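Local coordinates for protein Blo t 1 allergen (Blomia tropicalis, PDB 5JT8) that is a mite allergen of the papain family that probably cleaves peptide bonds as a cysteine protease once its inhibitory propeptide is removed, at residues A[123-129]-A[147-152]. Numbering follows the deposited sequence.
Sequences ARLTRIR and ESLYSI. With NO3 (nitrate ion), chain I.
A123 to T126 run in extended form past the flank of helix 139-154, opposite in sense to it: CA of A123 lies 5.8 Å from CA of I152, L125 pairs with S148, and T126 comes level with E147. Beyond T126 the loop draws off, and R129 reaches back through its side chain. The S151 hydroxyl, swung anti to its own N (chi1 -175°), donates to the R124 carbonyl, OG to O 2.5 Å, a short bond arriving 40° above the carbonyl plane. Water 1 links the same hydroxyl to R124 N, giving the backbone of R124 two ties to one serine. Beside it, CB of A123 packs on CG1 of I152 at 3.8 Å, and CD2 of L125 rests against the S148 side chain. The polar centre is E147, whose extended chain presents OE1 to two donors. OG1 of T126 meets OE1 at 2.8 Å nearly in line with the C-O bond, while R129 NH2 approaches OE1 at 3.1 Å from above the carboxylate plane in a salt bridge; the guanidinium stands 83° to the carboxylate, and water 3 also donates to OE1. R129, its chain bent at chi2, brings its guanidinium there, and its NH1 holds a nitrate, probably from the crystallisation liquor, NH1 to O3 2.7 Å; R127 N binds another nitrate oxygen. With OE2 bonded to L160 N, both oxygens of this buried carboxylate are engaged. The contact thus fastens the loop after helix 119-122 to helix 139-154, the long central helix that in papain-like enzymes starts near the catalytic cysteine; L125 and I152 both touch W119 of helix 119-122, and R300 on strand 294-300 grips the carbonyls of T126 and R127.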
# COMPACT_ATOMS: atom_id res chain seq x y z
N ALA A 123 8.88 -11.56 13.27
CA ALA A 123 8.02 -12.53 12.64
C ALA A 123 8.50 -12.72 11.22
O ALA A 123 9.18 -11.84 10.67
CB ALA A 123 6.55 -12.07 12.66
N ARG A 124 8.19 -13.87 10.64
CA ARG A 124 8.53 -14.09 9.26
C ARG A 124 7.35 -13.57 8.48
O ARG A 124 6.34 -14.23 8.40
CB ARG A 124 8.80 -15.57 8.96
CG ARG A 124 10.23 -15.86 8.49
CD ARG A 124 10.41 -17.28 7.94
NE ARG A 124 9.52 -18.25 8.57
CZ ARG A 124 8.66 -19.01 7.90
NH1 ARG A 124 8.58 -18.93 6.58
NH2 ARG A 124 7.88 -19.87 8.56
N LEU A 125 7.46 -12.35 7.97
CA LEU A 125 6.38 -11.77 7.19
C LEU A 125 6.43 -12.37 5.81
O LEU A 125 7.45 -12.94 5.42
CB LEU A 125 6.49 -10.25 7.13
CG LEU A 125 6.34 -9.63 8.52
CD1 LEU A 125 6.36 -8.11 8.42
CD2 LEU A 125 5.06 -10.14 9.18
N THR A 126 5.33 -12.27 5.07
CA THR A 126 5.28 -12.90 3.76
C THR A 126 6.03 -12.04 2.75
O THR A 126 6.30 -10.86 2.99
CB THR A 126 3.83 -13.15 3.29
OG1 THR A 126 3.14 -11.91 3.19
CG2 THR A 126 3.11 -14.07 4.28
N ARG A 127 6.37 -12.65 1.62
CA ARG A 127 7.16 -11.97 0.60
C ARG A 127 6.43 -10.79 -0.01
O ARG A 127 5.20 -10.74 -0.01
CB ARG A 127 7.56 -12.96 -0.50
CG ARG A 127 8.53 -14.03 -0.03
CD ARG A 127 9.17 -14.75 -1.21
NE ARG A 127 10.62 -14.87 -1.07
CZ ARG A 127 11.49 -13.87 -1.26
NH1 ARG A 127 11.05 -12.65 -1.58
NH2 ARG A 127 12.79 -14.09 -1.12
N ILE A 128 7.20 -9.85 -0.53
CA ILE A 128 6.67 -8.64 -1.12
C ILE A 128 5.88 -8.97 -2.39
O ILE A 128 6.33 -9.76 -3.22
CB ILE A 128 7.81 -7.64 -1.42
CG1 ILE A 128 8.31 -7.00 -0.11
CG2 ILE A 128 7.39 -6.58 -2.42
CD1 ILE A 128 7.35 -5.99 0.49
N ARG A 129 4.69 -8.38 -2.52
CA ARG A 129 3.83 -8.63 -3.68
C ARG A 129 3.91 -7.50 -4.69
O ARG A 129 4.48 -6.44 -4.40
CB ARG A 129 2.38 -8.82 -3.24
CG ARG A 129 2.17 -9.65 -1.98
CD ARG A 129 2.76 -11.06 -2.09
NE ARG A 129 2.31 -11.93 -0.99
CZ ARG A 129 2.81 -13.14 -0.73
NH1 ARG A 129 3.79 -13.64 -1.48
NH2 ARG A 129 2.34 -13.85 0.28
N GLU A 147 -2.17 -11.67 6.42
CA GLU A 147 -1.09 -12.64 6.34
C GLU A 147 -0.09 -12.44 7.49
O GLU A 147 0.35 -13.42 8.09
CB GLU A 147 -0.40 -12.56 4.96
CG GLU A 147 -1.32 -12.95 3.79
CD GLU A 147 -0.65 -12.80 2.42
OE1 GLU A 147 0.52 -12.39 2.34
OE2 GLU A 147 -1.32 -13.11 1.41
N SER A 148 0.23 -11.19 7.81
CA SER A 148 1.12 -10.89 8.94
C SER A 148 0.61 -11.47 10.25
O SER A 148 1.36 -12.06 11.03
CB SER A 148 1.28 -9.37 9.11
OG SER A 148 1.91 -8.83 7.97
N LEU A 149 -0.68 -11.27 10.50
CA LEU A 149 -1.29 -11.77 11.72
C LEU A 149 -1.24 -13.29 11.80
O LEU A 149 -1.01 -13.83 12.88
CB LEU A 149 -2.74 -11.28 11.83
CG LEU A 149 -2.86 -9.77 12.03
CD1 LEU A 149 -4.33 -9.31 12.14
CD2 LEU A 149 -2.07 -9.32 13.26
N TYR A 150 -1.43 -14.00 10.68
CA TYR A 150 -1.35 -15.47 10.71
C TYR A 150 0.07 -15.90 11.02
O TYR A 150 0.30 -16.91 11.69
CB TYR A 150 -1.84 -16.10 9.39
CG TYR A 150 -3.34 -16.26 9.40
CD1 TYR A 150 -3.94 -17.41 9.91
CD2 TYR A 150 -4.16 -15.24 8.95
CE1 TYR A 150 -5.31 -17.54 9.96
CE2 TYR A 150 -5.54 -15.36 8.99
CZ TYR A 150 -6.11 -16.51 9.49
OH TYR A 150 -7.48 -16.63 9.53
N SER A 151 1.04 -15.14 10.54
CA SER A 151 2.44 -15.47 10.83
C SER A 151 2.72 -15.18 12.32
O SER A 151 3.24 -16.01 13.05
CB SER A 151 3.40 -14.67 9.94
OG SER A 151 4.74 -15.09 10.13
N ILE A 152 2.32 -13.99 12.75
CA ILE A 152 2.56 -13.56 14.12
C ILE A 152 1.87 -14.46 15.17
O ILE A 152 2.51 -14.91 16.12
CB ILE A 152 2.10 -12.11 14.30
CG1 ILE A 152 2.97 -11.18 13.44
CG2 ILE A 152 2.20 -11.72 15.75
CD1 ILE A 152 2.44 -9.75 13.36
N NO3 I . 4.45 -16.14 1.09
O1 NO3 I . 5.58 -15.81 1.56
O2 NO3 I . 3.56 -16.64 1.85
O3 NO3 I . 4.21 -15.99 -0.15
O HOH W 1 6.76 -15.67 12.56
O HOH W 2 3.28 -11.00 5.87
O HOH W 3 1.06 -9.98 1.37